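Local structure of metallo-beta-lactamase family protein (Thermus thermophilus, 2ZO4) at residues E183-A188 against V228-H233; D190-K195 against G235-V240. The protein binds two zinc ions in a metallo-beta-lactamase fold and is probably a hydrolase whose substrate is not established. All coordinates share one frame; numbering follows the deposited sequence.

Contact 1: residues E183-A188 against V228-H233. With ZN (zinc ion), chain C.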
loop_
_atom_site.group_PDB
_atom_site.type_symbol
_atom_site.label_atom_id
_atom_site.label_comp_id
_atom_site.label_asym_id
_atom_site.label_seq_id
_atom_site.Cartn_x
_atom_site.Cartn_y
_atom_site.Cartn_z
ATOM N N GLU A 183 14.575 -16.072 -9.996
ATOM C CA GLU A 183 13.327 -16.507 -10.615
ATOM C C GLU A 183 12.671 -15.394 -11.438
ATOM O O GLU A 183 11.881 -15.665 -12.350
ATOM C CB GLU A 183 12.354 -17.015 -9.542
ATOM C CG GLU A 183 12.863 -18.205 -8.720
ATOM C CD GLU A 183 13.649 -17.809 -7.467
ATOM O OE1 GLU A 183 14.175 -16.680 -7.397
ATOM O OE2 GLU A 183 13.744 -18.640 -6.539
ATOM N N GLY A 184 12.999 -14.143 -11.112
ATOM C CA GLY A 184 12.428 -12.985 -11.798
ATOM C C GLY A 184 10.991 -12.757 -11.378
ATOM O O GLY A 184 10.201 -12.178 -12.120
ATOM N N VAL A 185 10.659 -13.229 -10.178
ATOM C CA VAL A 185 9.305 -13.137 -9.644
ATOM C C VAL A 185 9.245 -11.972 -8.658
ATOM O O VAL A 185 10.014 -11.926 -7.687
ATOM C CB VAL A 185 8.869 -14.465 -8.969
ATOM C CG1 VAL A 185 7.576 -14.277 -8.167
ATOM C CG2 VAL A 185 8.697 -15.568 -10.019
ATOM N N LEU A 186 8.344 -11.030 -8.938
ATOM C CA LEU A 186 8.170 -9.841 -8.113
ATOM C C LEU A 186 6.912 -9.947 -7.271
ATOM O O LEU A 186 5.813 -10.123 -7.802
ATOM C CB LEU A 186 8.096 -8.583 -8.988
ATOM C CG LEU A 186 7.819 -7.233 -8.303
ATOM C CD1 LEU A 186 8.929 -6.855 -7.321
ATOM C CD2 LEU A 186 7.623 -6.127 -9.334
ATOM N N LEU A 187 7.081 -9.845 -5.957
ATOM C CA LEU A 187 5.952 -9.732 -5.049
ATOM C C LEU A 187 5.780 -8.237 -4.835
ATOM O O LEU A 187 6.457 -7.631 -3.997
ATOM C CB LEU A 187 6.214 -10.496 -3.738
ATOM C CG LEU A 187 6.583 -11.981 -3.902
ATOM C CD1 LEU A 187 6.932 -12.618 -2.557
ATOM C CD2 LEU A 187 5.471 -12.775 -4.609
ATOM N N ALA A 188 4.882 -7.656 -5.627
ATOM C CA ALA A 188 4.830 -6.212 -5.844
ATOM C C ALA A 188 4.101 -5.413 -4.769
ATOM O O ALA A 188 4.204 -4.189 -4.743
ATOM C CB ALA A 188 4.225 -5.914 -7.219
ATOM N N VAL A 228 7.410 -11.727 -14.027
ATOM C CA VAL A 228 6.010 -11.742 -13.603
ATOM C C VAL A 228 5.887 -10.999 -12.268
ATOM O O VAL A 228 6.836 -10.968 -11.479
ATOM C CB VAL A 228 5.455 -13.202 -13.494
ATOM C CG1 VAL A 228 6.121 -13.968 -12.344
ATOM C CG2 VAL A 228 3.934 -13.205 -13.341
ATOM N N ALA A 229 4.734 -10.380 -12.032
ATOM C CA ALA A 229 4.468 -9.752 -10.742
ATOM C C ALA A 229 3.198 -10.295 -10.116
ATOM O O ALA A 229 2.165 -10.408 -10.779
ATOM C CB ALA A 229 4.391 -8.234 -10.870
ATOM N N TYR A 230 3.296 -10.642 -8.839
ATOM C CA TYR A 230 2.140 -11.030 -8.049
ATOM C C TYR A 230 1.911 -9.940 -7.007
ATOM O O TYR A 230 2.731 -9.736 -6.107
ATOM C CB TYR A 230 2.361 -12.394 -7.390
ATOM C CG TYR A 230 2.712 -13.503 -8.356
ATOM C CD1 TYR A 230 1.835 -13.873 -9.378
ATOM C CD2 TYR A 230 3.918 -14.190 -8.244
ATOM C CE1 TYR A 230 2.160 -14.895 -10.271
ATOM C CE2 TYR A 230 4.250 -15.211 -9.127
ATOM C CZ TYR A 230 3.367 -15.556 -10.139
ATOM O OH TYR A 230 3.692 -16.566 -11.009
ATOM N N ALA A 231 0.798 -9.232 -7.159
ATOM C CA ALA A 231 0.528 -8.021 -6.401
ATOM C C ALA A 231 -0.432 -8.265 -5.237
ATOM O O ALA A 231 -0.886 -9.391 -5.019
ATOM C CB ALA A 231 -0.008 -6.939 -7.329
ATOM N N GLY A 232 -0.730 -7.199 -4.496
ATOM C CA GLY A 232 -1.577 -7.278 -3.307
ATOM C C GLY A 232 -3.052 -7.454 -3.612
ATOM O O GLY A 232 -3.814 -7.901 -2.757
ATOM N N HIS A 233 -3.454 -7.097 -4.830
ATOM C CA HIS A 233 -4.842 -7.251 -5.267
ATOM C C HIS A 233 -4.905 -7.666 -6.730
ATOM O O HIS A 233 -3.960 -7.435 -7.487
ATOM C CB HIS A 233 -5.631 -5.957 -5.049
ATOM C CG HIS A 233 -5.541 -5.423 -3.655
ATOM N ND1 HIS A 233 -6.315 -5.905 -2.623
ATOM C CD2 HIS A 233 -4.758 -4.457 -3.120
ATOM C CE1 HIS A 233 -6.018 -5.255 -1.513
ATOM N NE2 HIS A 233 -5.075 -4.372 -1.787
HETATM ZN ZN ZN C . -3.787 -3.398 -0.441
HETATM O O HOH W 1 -3.954 -1.647 0.475
#

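Contact 2: residues D190-K195 against G235-V240. With ZN (zinc ion), chain B; ZN (zinc ion), chain C.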
loop_
_atom_site.group_PDB
_atom_site.type_symbol
_atom_site.label_atom_id
_atom_site.label_comp_id
_atom_site.label_asym_id
_atom_site.label_seq_id
_atom_site.Cartn_x
_atom_site.Cartn_y
_atom_site.Cartn_z
ATOM N N ASP A 190 1.259 -3.345 -3.250
ATOM C CA ASP A 190 0.377 -2.431 -3.965
ATOM C C ASP A 190 1.123 -1.352 -4.754
ATOM O O ASP A 190 0.558 -0.307 -5.048
ATOM C CB ASP A 190 -0.628 -1.781 -3.010
ATOM C CG ASP A 190 -1.603 -2.776 -2.401
ATOM O OD1 ASP A 190 -1.527 -3.989 -2.699
ATOM O OD2 ASP A 190 -2.449 -2.330 -1.602
ATOM N N ALA A 191 2.387 -1.597 -5.095
ATOM C CA ALA A 191 3.151 -0.655 -5.923
ATOM C C ALA A 191 2.694 -0.721 -7.383
ATOM O O ALA A 191 2.917 0.211 -8.168
ATOM C CB ALA A 191 4.651 -0.949 -5.822
ATOM N N LEU A 192 2.054 -1.841 -7.722
ATOM C CA LEU A 192 1.600 -2.147 -9.069
ATOM C C LEU A 192 0.366 -3.041 -8.953
ATOM O O LEU A 192 0.347 -3.970 -8.144
ATOM C CB LEU A 192 2.707 -2.898 -9.823
ATOM C CG LEU A 192 2.876 -2.749 -11.335
ATOM C CD1 LEU A 192 3.430 -1.378 -11.692
ATOM C CD2 LEU A 192 3.799 -3.835 -11.864
ATOM N N LEU A 193 -0.663 -2.747 -9.744
ATOM C CA LEU A 193 -1.858 -3.593 -9.844
ATOM C C LEU A 193 -2.274 -3.693 -11.308
ATOM O O LEU A 193 -2.019 -2.770 -12.080
ATOM C CB LEU A 193 -3.016 -3.021 -9.015
ATOM C CG LEU A 193 -2.901 -2.903 -7.488
ATOM C CD1 LEU A 193 -4.104 -2.162 -6.923
ATOM C CD2 LEU A 193 -2.746 -4.268 -6.821
ATOM N N GLU A 194 -2.919 -4.798 -11.685
ATOM C CA GLU A 194 -3.307 -5.034 -13.087
ATOM C C GLU A 194 -4.550 -4.292 -13.600
ATOM O O GLU A 194 -4.611 -3.930 -14.778
ATOM C CB GLU A 194 -3.459 -6.538 -13.382
ATOM C CG GLU A 194 -4.561 -7.240 -12.589
ATOM C CD GLU A 194 -5.267 -8.348 -13.366
ATOM O OE1 GLU A 194 -4.833 -8.694 -14.491
ATOM O OE2 GLU A 194 -6.274 -8.870 -12.842
ATOM N N LYS A 195 -5.550 -4.084 -12.750
ATOM C CA LYS A 195 -6.843 -3.590 -13.256
ATOM C C LYS A 195 -6.992 -2.084 -13.108
ATOM O O LYS A 195 -7.385 -1.382 -14.047
ATOM C CB LYS A 195 -8.007 -4.317 -12.575
ATOM N N GLY A 235 -5.397 -10.033 -10.320
ATOM C CA GLY A 235 -4.662 -11.134 -10.938
ATOM C C GLY A 235 -3.185 -10.853 -11.148
ATOM O O GLY A 235 -2.719 -9.738 -10.888
ATOM N N PRO A 236 -2.435 -11.872 -11.616
ATOM C CA PRO A 236 -0.996 -11.759 -11.887
ATOM C C PRO A 236 -0.700 -10.773 -13.018
ATOM O O PRO A 236 -1.555 -10.549 -13.885
ATOM C CB PRO A 236 -0.597 -13.177 -12.313
ATOM C CG PRO A 236 -1.727 -14.067 -11.885
ATOM C CD PRO A 236 -2.950 -13.219 -11.917
ATOM N N ILE A 237 0.496 -10.190 -12.997
ATOM C CA ILE A 237 0.916 -9.222 -14.010
ATOM C C ILE A 237 2.026 -9.847 -14.861
ATOM O O ILE A 237 3.168 -9.980 -14.411
ATOM C CB ILE A 237 1.373 -7.875 -13.371
ATOM C CG1 ILE A 237 0.217 -7.234 -12.597
ATOM C CG2 ILE A 237 1.905 -6.905 -14.440
ATOM C CD1 ILE A 237 0.640 -6.239 -11.515
ATOM N N ALA A 238 1.676 -10.236 -16.085
ATOM C CA ALA A 238 2.583 -10.991 -16.950
ATOM C C ALA A 238 3.680 -10.126 -17.564
ATOM O O ALA A 238 4.823 -10.574 -17.701
ATOM C CB ALA A 238 1.803 -11.731 -18.033
ATOM N N ASP A 239 3.329 -8.894 -17.932
ATOM C CA ASP A 239 4.304 -7.931 -18.435
ATOM C C ASP A 239 4.398 -6.737 -17.479
ATOM O O ASP A 239 3.560 -5.833 -17.503
ATOM C CB ASP A 239 3.956 -7.481 -19.863
ATOM C CG ASP A 239 5.113 -6.748 -20.554
ATOM O OD1 ASP A 239 5.885 -6.039 -19.871
ATOM O OD2 ASP A 239 5.244 -6.873 -21.791
ATOM N N VAL A 240 5.432 -6.756 -16.642
ATOM C CA VAL A 240 5.604 -5.768 -15.579
ATOM C C VAL A 240 5.927 -4.377 -16.132
ATOM O O VAL A 240 5.352 -3.386 -15.681
ATOM C CB VAL A 240 6.668 -6.230 -14.545
ATOM C CG1 VAL A 240 6.952 -5.138 -13.510
ATOM C CG2 VAL A 240 6.211 -7.503 -13.854
HETATM ZN ZN ZN B . -2.330 -0.496 0.194
HETATM ZN ZN ZN C . -3.787 -3.398 -0.441
HETATM O O HOH W 2 -2.663 -7.119 -9.789
HETATM O O HOH W 1 -3.954 -1.647 0.475
#

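Contact 1: residues E183-A188 against V228-H233
Val-185 and Tyr-230 meet on one face of a parallel strand pair. Val-185 CG1 stands anti to its own backbone N (chi1 168°) and comes obliquely to the ring, 3.6 Å from Tyr-230 CE2. Leu-187 CD2 sits at the ring edge, near its plane, 4.2 Å from Tyr-230 CD2. These two methyls sit next to each other, and the CD2-CE2 side of the ring packs against them. Val-185 CG2 turns to the other neighbour and lies beside Val-228 CG1 at 3.8 Å, the two valines pointing the same way. On the face with Leu-186 and Ala-229, the small bump of Ala-229 CB touches both Leu-186 CD2 (4.2 Å) and Ala-188 CB (4.3 Å).

Leu-186 is gripped twice: its N donates to Val-228 O (3.0 Å), and its O accepts from Tyr-230 N (2.8 Å). Ala-188 N then donates to Tyr-230 O at 3.0 Å.

A G1 beta bulge opens the strand, Gly-184 and Val-185 sharing Leu-180 as their partner. Strand 228-231 closes one side of a five-stranded mixed sheet. Strand 176-180 flanks strand 185-189 on its other side, and helix 210-222 makes the beta-alpha-beta crossover. Tyr-230 also packs on Tyr-25 of strand 21-29 in the other large sheet.

Contact 2: residues D190-K195 against G235-V240
Glu-194 reaches Gly-235 through a bent side chain. Its CG lies between the backbone N and the carbonyl carbon (chi1 63°), and the chain then bends at chi2 (145°), which brings the carboxylate over the start of segment 235-240. Gly-235 N donates to Glu-194 OE2 at 2.9 Å. The bond is somewhat bent, and the donor meets the oxygen from above the carboxylate plane. Glu-194 CG also packs against Gly-235 O at 3.5 Å. A water adds a second bridge close by: it accepts from Glu-194 N and donates to Gly-235 O at 2.8 Å.

Ile-237 packs next to this polar grip. With chi1 at -61°, Ile-237 CG1 swings to Glu-194 CB and lies alongside it at 3.8 Å, while CD1 runs on to the backbone of Leu-193, 3.9 Å from its C atom. Leu-192 CD2 enters from the other segment between two apolar tips, 4.0 Å from Ile-237 CD1 and 3.8 Å from Val-240 CG1. Leu-192 also touches Leu-218 of helix 210-222 and Ala-244 and Leu-247 of helix 240-261. Asp-239 caps the latter helix at its N-terminus through Gln-242 N.

The contact thus joins two loops by a small apolar cluster with a polar end. The Glu-194 carboxylate and the bridging water satisfy the N and O of Gly-235, which is partly exposed. Together they tie Gly-235, two residues after the zinc ligand His-233, to the 190-195 loop.

Overall arrangement
Contacts 1 and 2 lie in sequence along the same two chain paths, and their centres are about 7 Å apart. Each strand of contact 1 runs on into a loop of contact 2. The loop 235-240 folds back on strand 228-231, where Ile-237 N lies 2.8 Å from Ala-229 O, a probable hydrogen bond. Both paths supply zinc ligands. His-233 follows its strand and binds one zinc ion through NE2 at 2.1 Å. Asp-190 follows the other strand and shares that ion through OD2, also at 2.1 Å. Asp-74 and His-75 complete its protein ligands. Asp-190 OD2 reaches the second ion, held by His-70, His-72 and His-171, at 2.6 Å. One water bridges the metals, 2.0 Å from each.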